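Multisubunit Na+/H+ antiporter, D subunit (Anoxybacillus flavithermus, PDB 6Z16) is the D subunit of a multisubunit Na+/H+ antiporter and probably takes part in moving ions across the cell membrane. Local coordinates at residues 249-261 against 304-318. Residues are numbered along the deposited sequence; the frame is centred on the assembly and turned at random.
Sequences TKVGVYSILRTFT and IIAAVGVMIFGISIM
Val253 enters helix 304-315 as a knob into the hole formed by Val308, Met311, Ile312 and Ile315, joining helix 249-263 to helix 296-315, the latter predicted to span the membrane, within the antiporter fold that this subunit shares with the proton-pumping subunits of complex I. The segments run parallel, their axes 7° apart and 10.4 Å from each other at closest approach, a spacing that branched aliphatic side chains fill.

The two methyls of the knob divide the work. Val253 CG1, anti to its own backbone nitrogen (chi1 177°), meets Ile315 CD1 at 3.9 Å and also lies near the CB of Met311, whereas Val253 CG2 abuts Val308 CG1 at 3.8 Å. One turn on, Ile256 and Ile312 touch by their CD1 methyls, 3.8 Å apart, with the side chains crossing at about a right angle. Ile256 also rests on Phe216 of helix 203-219, while Ile312 reaches Ala279 of helix 268-292, so this layer continues into the helices around it. Ile315 CD1 reaches across to the CB of Leu257 and also lies 3.8 Å from Val253 O.

Polar groups enter this apolar seam near its beginning. Thr249 OG1 lies 3.8 Å from Ile304 CG2, a van der Waals approach, and Lys250 NZ lies near the same methyl of Ile304. That lysine is bent at chi2 (81°), which carries its buried amino group up to helix 304-315; there NZ is hydrogen-bonded to Gly245 O, with a weak, long ion pair to Asp333 of helix 320-351. Lys250 CE also approaches Met311 CE.

At the C-terminal end of 304-318, the end of the exposed, poorly ordered Met318 side chain comes near Thr261, and its placement is to be taken with caution: Met318 CE lies 4.1 Å from Thr261 CG2.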
ATOM      1  N   THR D 249      11.784  40.273  48.289  1.00 56.25           N
ATOM      2  CA  THR D 249      11.272  40.129  49.642  1.00 51.03           C
ATOM      3  C   THR D 249       9.881  40.714  49.812  1.00 46.03           C
ATOM      4  O   THR D 249       9.206  40.386  50.791  1.00 58.71           O
ATOM      5  CB  THR D 249      12.229  40.780  50.632  1.00 47.11           C
ATOM      6  OG1 THR D 249      12.373  42.167  50.308  1.00 44.50           O
ATOM      7  CG2 THR D 249      13.577  40.113  50.555  1.00 56.15           C
ATOM      8  N   LYS D 250       9.432  41.551  48.884  1.00 47.51           N
ATOM      9  CA  LYS D 250       8.164  42.245  49.041  1.00 44.77           C
ATOM     10  C   LYS D 250       6.994  41.492  48.439  1.00 50.07           C
ATOM     11  O   LYS D 250       5.851  41.927  48.605  1.00 48.18           O
ATOM     12  CB  LYS D 250       8.226  43.645  48.427  1.00 51.43           C
ATOM     13  CG  LYS D 250       8.826  44.716  49.327  1.00 70.08           C
ATOM     14  CD  LYS D 250      10.337  44.694  49.326  1.00 72.72           C
ATOM     15  CE  LYS D 250      10.891  45.840  50.126  1.00 88.19           C
ATOM     16  NZ  LYS D 250      12.371  45.802  50.173  1.00101.21           N
ATOM     17  N   VAL D 251       7.240  40.388  47.739  1.00 57.91           N
ATOM     18  CA  VAL D 251       6.139  39.547  47.290  1.00 59.23           C
ATOM     19  C   VAL D 251       5.765  38.523  48.361  1.00 52.22           C
ATOM     20  O   VAL D 251       4.601  38.100  48.425  1.00 44.75           O
ATOM     21  CB  VAL D 251       6.488  38.910  45.929  1.00 65.71           C
ATOM     22  CG1 VAL D 251       7.618  37.912  46.047  1.00 91.24           C
ATOM     23  CG2 VAL D 251       5.270  38.290  45.275  1.00 80.86           C
ATOM     24  N   GLY D 252       6.700  38.168  49.247  1.00 49.16           N
ATOM     25  CA  GLY D 252       6.332  37.414  50.432  1.00 45.36           C
ATOM     26  C   GLY D 252       5.458  38.219  51.373  1.00 40.28           C
ATOM     27  O   GLY D 252       4.519  37.687  51.974  1.00 40.58           O
ATOM     28  N   VAL D 253       5.736  39.520  51.488  1.00 33.52           N
ATOM     29  CA  VAL D 253       4.921  40.413  52.306  1.00 35.63           C
ATOM     30  C   VAL D 253       3.516  40.534  51.730  1.00 43.30           C
ATOM     31  O   VAL D 253       2.519  40.461  52.462  1.00 53.44           O
ATOM     32  CB  VAL D 253       5.609  41.785  52.420  1.00 37.70           C
ATOM     33  CG1 VAL D 253       4.753  42.755  53.200  1.00 44.47           C
ATOM     34  CG2 VAL D 253       6.970  41.634  53.062  1.00 42.89           C
ATOM     35  N   TYR D 254       3.416  40.683  50.406  1.00 35.74           N
ATOM     36  CA  TYR D 254       2.111  40.728  49.755  1.00 36.90           C
ATOM     37  C   TYR D 254       1.361  39.412  49.886  1.00 37.92           C
ATOM     38  O   TYR D 254       0.131  39.412  50.009  1.00 33.59           O
ATOM     39  CB  TYR D 254       2.269  41.099  48.280  1.00 52.81           C
ATOM     40  CG  TYR D 254       0.981  40.965  47.510  1.00 82.78           C
ATOM     41  CD1 TYR D 254      -0.059  41.856  47.706  1.00102.29           C
ATOM     42  CD2 TYR D 254       0.797  39.933  46.603  1.00 86.56           C
ATOM     43  CE1 TYR D 254      -1.240  41.731  47.017  1.00 95.76           C
ATOM     44  CE2 TYR D 254      -0.384  39.797  45.914  1.00 94.74           C
ATOM     45  CZ  TYR D 254      -1.395  40.701  46.120  1.00 88.50           C
ATOM     46  OH  TYR D 254      -2.573  40.571  45.432  1.00 86.95           O
ATOM     47  N   SER D 255       2.076  38.288  49.872  1.00 36.40           N
ATOM     48  CA  SER D 255       1.411  36.998  49.998  1.00 36.13           C
ATOM     49  C   SER D 255       0.871  36.783  51.406  1.00 42.69           C
ATOM     50  O   SER D 255      -0.243  36.270  51.567  1.00 45.78           O
ATOM     51  CB  SER D 255       2.371  35.888  49.605  1.00 35.11           C
ATOM     52  OG  SER D 255       3.465  35.873  50.487  1.00 47.75           O
ATOM     53  N   ILE D 256       1.638  37.186  52.431  1.00 36.21           N
ATOM     54  CA  ILE D 256       1.136  37.213  53.812  1.00 40.68           C
ATOM     55  C   ILE D 256      -0.101  38.097  53.918  1.00 35.94           C
ATOM     56  O   ILE D 256      -1.097  37.730  54.561  1.00 39.39           O
ATOM     57  CB  ILE D 256       2.242  37.689  54.776  1.00 42.33           C
ATOM     58  CG1 ILE D 256       3.371  36.673  54.853  1.00 42.66           C
ATOM     59  CG2 ILE D 256       1.695  37.932  56.169  1.00 35.22           C
ATOM     60  CD1 ILE D 256       4.586  37.170  55.569  1.00 35.49           C
ATOM     61  N   LEU D 257      -0.064  39.251  53.250  1.00 34.11           N
ATOM     62  CA  LEU D 257      -1.157  40.213  53.299  1.00 34.93           C
ATOM     63  C   LEU D 257      -2.432  39.641  52.681  1.00 34.95           C
ATOM     64  O   LEU D 257      -3.512  39.711  53.281  1.00 35.68           O
ATOM     65  CB  LEU D 257      -0.711  41.485  52.579  1.00 43.17           C
ATOM     66  CG  LEU D 257      -1.404  42.837  52.714  1.00 41.74           C
ATOM     67  CD1 LEU D 257      -0.395  43.932  52.449  1.00 48.73           C
ATOM     68  CD2 LEU D 257      -2.526  42.959  51.745  1.00 45.70           C
ATOM     69  N   ARG D 258      -2.312  39.062  51.484  1.00 44.25           N
ATOM     70  CA  ARG D 258      -3.455  38.459  50.802  1.00 47.94           C
ATOM     71  C   ARG D 258      -3.983  37.252  51.569  1.00 41.82           C
ATOM     72  O   ARG D 258      -5.201  37.044  51.653  1.00 34.50           O
ATOM     73  CB  ARG D 258      -3.046  38.063  49.381  1.00 44.57           C
ATOM     74  CG  ARG D 258      -4.119  37.342  48.583  1.00 56.84           C
ATOM     75  CD  ARG D 258      -5.292  38.241  48.255  1.00 60.98           C
ATOM     76  NE  ARG D 258      -4.939  39.261  47.277  1.00 57.00           N
ATOM     77  CZ  ARG D 258      -5.692  40.314  46.987  1.00 62.91           C
ATOM     78  NH1 ARG D 258      -5.283  41.184  46.080  1.00 59.39           N
ATOM     79  NH2 ARG D 258      -6.849  40.501  47.604  1.00 69.43           N
ATOM     80  N   THR D 259      -3.076  36.481  52.174  1.00 42.71           N
ATOM     81  CA  THR D 259      -3.443  35.285  52.923  1.00 43.61           C
ATOM     82  C   THR D 259      -4.268  35.627  54.156  1.00 34.00           C
ATOM     83  O   THR D 259      -5.296  34.997  54.421  1.00 34.55           O
ATOM     84  CB  THR D 259      -2.166  34.542  53.313  1.00 49.40           C
ATOM     85  OG1 THR D 259      -1.439  34.200  52.129  1.00 50.07           O
ATOM     86  CG2 THR D 259      -2.477  33.287  54.078  1.00 59.33           C
ATOM     87  N   PHE D 260      -3.851  36.638  54.910  1.00 36.42           N
ATOM     88  CA  PHE D 260      -4.562  36.939  56.141  1.00 37.37           C
ATOM     89  C   PHE D 260      -5.650  37.985  55.992  1.00 40.38           C
ATOM     90  O   PHE D 260      -6.409  38.194  56.942  1.00 46.92           O
ATOM     91  CB  PHE D 260      -3.578  37.346  57.226  1.00 48.94           C
ATOM     92  CG  PHE D 260      -2.826  36.188  57.772  1.00 82.34           C
ATOM     93  CD1 PHE D 260      -3.437  35.335  58.674  1.00108.64           C
ATOM     94  CD2 PHE D 260      -1.542  35.908  57.351  1.00 82.42           C
ATOM     95  CE1 PHE D 260      -2.775  34.248  59.169  1.00132.71           C
ATOM     96  CE2 PHE D 260      -0.876  34.819  57.846  1.00 87.67           C
ATOM     97  CZ  PHE D 260      -1.499  33.990  58.756  1.00105.50           C
ATOM     98  N   THR D 261      -5.774  38.627  54.836  1.00 43.86           N
ATOM     99  CA  THR D 261      -6.938  39.456  54.582  1.00 35.61           C
ATOM    100  C   THR D 261      -7.992  38.758  53.741  1.00 39.52           C
ATOM    101  O   THR D 261      -9.113  39.262  53.644  1.00 38.82           O
ATOM    102  CB  THR D 261      -6.518  40.761  53.903  1.00 48.87           C
ATOM    103  OG1 THR D 261      -5.749  40.463  52.732  1.00 45.57           O
ATOM    104  CG2 THR D 261      -5.696  41.617  54.855  1.00 51.91           C
ATOM    105  N   ILE D 304      16.437  46.638  54.724  1.00 35.15           N
ATOM    106  CA  ILE D 304      15.387  45.819  54.106  1.00 41.03           C
ATOM    107  C   ILE D 304      14.670  44.995  55.164  1.00 43.71           C
ATOM    108  O   ILE D 304      13.433  44.958  55.212  1.00 39.83           O
ATOM    109  CB  ILE D 304      15.963  44.896  53.014  1.00 38.07           C
ATOM    110  CG1 ILE D 304      16.566  45.665  51.857  1.00 33.87           C
ATOM    111  CG2 ILE D 304      14.901  43.952  52.472  1.00 30.29           C
ATOM    112  CD1 ILE D 304      17.353  44.756  50.980  1.00 35.51           C
ATOM    113  N   ILE D 305      15.449  44.342  56.036  1.00 44.48           N
ATOM    114  CA  ILE D 305      14.870  43.480  57.076  1.00 44.94           C
ATOM    115  C   ILE D 305      13.998  44.286  58.041  1.00 45.26           C
ATOM    116  O   ILE D 305      12.875  43.875  58.380  1.00 38.11           O
ATOM    117  CB  ILE D 305      15.986  42.719  57.813  1.00 40.38           C
ATOM    118  CG1 ILE D 305      16.725  41.805  56.843  1.00 42.97           C
ATOM    119  CG2 ILE D 305      15.420  41.890  58.943  1.00 37.87           C
ATOM    120  CD1 ILE D 305      17.941  41.165  57.432  1.00 46.66           C
ATOM    121  N   ALA D 306      14.469  45.474  58.437  1.00 41.46           N
ATOM    122  CA  ALA D 306      13.710  46.317  59.357  1.00 32.46           C
ATOM    123  C   ALA D 306      12.413  46.828  58.735  1.00 37.55           C
ATOM    124  O   ALA D 306      11.362  46.829  59.392  1.00 43.36           O
ATOM    125  CB  ALA D 306      14.576  47.483  59.824  1.00 17.86           C
ATOM    126  N   ALA D 307      12.458  47.248  57.465  1.00 37.41           N
ATOM    127  CA  ALA D 307      11.245  47.739  56.820  1.00 36.81           C
ATOM    128  C   ALA D 307      10.234  46.628  56.579  1.00 37.31           C
ATOM    129  O   ALA D 307       9.019  46.868  56.670  1.00 35.18           O
ATOM    130  CB  ALA D 307      11.594  48.429  55.510  1.00 36.26           C
ATOM    131  N   VAL D 308      10.711  45.406  56.305  1.00 39.45           N
ATOM    132  CA  VAL D 308       9.805  44.262  56.202  1.00 43.18           C
ATOM    133  C   VAL D 308       9.129  43.996  57.542  1.00 37.96           C
ATOM    134  O   VAL D 308       7.922  43.725  57.597  1.00 29.42           O
ATOM    135  CB  VAL D 308      10.552  43.027  55.657  1.00 47.73           C
ATOM    136  CG1 VAL D 308       9.705  41.790  55.747  1.00 40.12           C
ATOM    137  CG2 VAL D 308      10.897  43.234  54.202  1.00 48.41           C
ATOM    138  N   GLY D 309       9.875  44.147  58.644  1.00 44.10           N
ATOM    139  CA  GLY D 309       9.274  43.990  59.964  1.00 42.10           C
ATOM    140  C   GLY D 309       8.203  45.021  60.270  1.00 31.87           C
ATOM    141  O   GLY D 309       7.165  44.695  60.856  1.00 31.89           O
ATOM    142  N   VAL D 310       8.431  46.273  59.858  1.00 35.67           N
ATOM    143  CA  VAL D 310       7.430  47.327  60.054  1.00 37.37           C
ATOM    144  C   VAL D 310       6.165  47.036  59.245  1.00 30.52           C
ATOM    145  O   VAL D 310       5.038  47.218  59.731  1.00 27.26           O
ATOM    146  CB  VAL D 310       8.029  48.702  59.699  1.00 35.69           C
ATOM    147  CG1 VAL D 310       6.990  49.801  59.826  1.00 26.15           C
ATOM    148  CG2 VAL D 310       9.211  49.004  60.586  1.00 31.77           C
ATOM    149  N   MET D 311       6.333  46.540  58.013  1.00 33.79           N
ATOM    150  CA  MET D 311       5.173  46.205  57.188  1.00 33.44           C
ATOM    151  C   MET D 311       4.386  45.030  57.755  1.00 36.98           C
ATOM    152  O   MET D 311       3.151  45.032  57.717  1.00 30.99           O
ATOM    153  CB  MET D 311       5.619  45.899  55.763  1.00 27.03           C
ATOM    154  CG  MET D 311       6.098  47.102  55.017  1.00 38.75           C
ATOM    155  SD  MET D 311       6.517  46.726  53.324  1.00 52.67           S
ATOM    156  CE  MET D 311       8.165  46.086  53.458  1.00 60.79           C
ATOM    157  N   ILE D 312       5.082  44.024  58.291  1.00 41.86           N
ATOM    158  CA  ILE D 312       4.400  42.875  58.887  1.00 44.46           C
ATOM    159  C   ILE D 312       3.654  43.289  60.150  1.00 37.28           C
ATOM    160  O   ILE D 312       2.536  42.819  60.407  1.00 31.38           O
ATOM    161  CB  ILE D 312       5.405  41.732  59.141  1.00 38.03           C
ATOM    162  CG1 ILE D 312       5.948  41.216  57.815  1.00 39.44           C
ATOM    163  CG2 ILE D 312       4.774  40.570  59.883  1.00 30.47           C
ATOM    164  CD1 ILE D 312       4.896  40.668  56.901  1.00 36.56           C
ATOM    165  N   PHE D 313       4.230  44.213  60.928  1.00 43.38           N
ATOM    166  CA  PHE D 313       3.506  44.732  62.084  1.00 38.90           C
ATOM    167  C   PHE D 313       2.282  45.540  61.674  1.00 30.88           C
ATOM    168  O   PHE D 313       1.275  45.536  62.387  1.00 29.52           O
ATOM    169  CB  PHE D 313       4.419  45.581  62.965  1.00 33.09           C
ATOM    170  CG  PHE D 313       3.738  46.076  64.195  1.00 50.38           C
ATOM    171  CD1 PHE D 313       3.446  45.205  65.226  1.00 54.88           C
ATOM    172  CD2 PHE D 313       3.348  47.396  64.306  1.00 57.61           C
ATOM    173  CE1 PHE D 313       2.796  45.642  66.347  1.00 57.18           C
ATOM    174  CE2 PHE D 313       2.695  47.840  65.427  1.00 54.86           C
ATOM    175  CZ  PHE D 313       2.417  46.963  66.444  1.00 59.34           C
ATOM    176  N   GLY D 314       2.349  46.231  60.539  1.00 31.57           N
ATOM    177  CA  GLY D 314       1.155  46.867  60.013  1.00 33.46           C
ATOM    178  C   GLY D 314       0.102  45.875  59.566  1.00 35.72           C
ATOM    179  O   GLY D 314      -1.097  46.139  59.696  1.00 30.30           O
ATOM    180  N   ILE D 315       0.531  44.732  59.021  1.00 41.06           N
ATOM    181  CA  ILE D 315      -0.411  43.683  58.629  1.00 43.94           C
ATOM    182  C   ILE D 315      -1.083  43.071  59.857  1.00 53.15           C
ATOM    183  O   ILE D 315      -2.285  42.771  59.832  1.00 51.08           O
ATOM    184  CB  ILE D 315       0.304  42.617  57.767  1.00 37.50           C
ATOM    185  CG1 ILE D 315       0.773  43.216  56.445  1.00 30.21           C
ATOM    186  CG2 ILE D 315      -0.599  41.436  57.452  1.00 21.83           C
ATOM    187  CD1 ILE D 315       1.712  42.320  55.673  1.00 26.62           C
ATOM    188  N   SER D 316      -0.352  42.962  60.974  1.00 56.63           N
ATOM    189  CA  SER D 316      -0.822  42.236  62.156  1.00 42.00           C
ATOM    190  C   SER D 316      -1.997  42.894  62.873  1.00 41.73           C
ATOM    191  O   SER D 316      -2.506  42.318  63.837  1.00 41.16           O
ATOM    192  CB  SER D 316       0.322  42.063  63.148  1.00 30.24           C
ATOM    193  OG  SER D 316       0.704  43.308  63.690  1.00 32.77           O
ATOM    194  N   ILE D 317      -2.429  44.078  62.454  1.00 48.92           N
ATOM    195  CA  ILE D 317      -3.606  44.738  63.003  1.00 48.34           C
ATOM    196  C   ILE D 317      -4.676  44.759  61.919  1.00 62.76           C
ATOM    197  O   ILE D 317      -4.413  45.189  60.791  1.00 79.69           O
ATOM    198  CB  ILE D 317      -3.269  46.164  63.468  1.00 43.89           C
ATOM    199  CG1 ILE D 317      -2.079  46.156  64.417  1.00 44.73           C
ATOM    200  CG2 ILE D 317      -4.445  46.781  64.182  1.00 44.91           C
ATOM    201  CD1 ILE D 317      -1.505  47.522  64.655  1.00 49.80           C
ATOM    202  N   MET D 318      -5.880  44.304  62.246  1.00 70.31           N
ATOM    203  CA  MET D 318      -6.974  44.302  61.270  1.00 71.32           C
ATOM    204  C   MET D 318      -7.791  45.585  61.317  1.00 72.27           C
ATOM    205  O   MET D 318      -9.015  45.564  61.424  1.00 76.08           O
ATOM    206  CB  MET D 318      -7.874  43.090  61.474  1.00 95.43           C
ATOM    207  CG  MET D 318      -7.333  41.790  60.921  1.00116.52           C
ATOM    208  SD  MET D 318      -7.170  41.785  59.120  1.00127.72           S
ATOM    209  CE  MET D 318      -5.397  41.909  58.906  1.00118.30           C
TER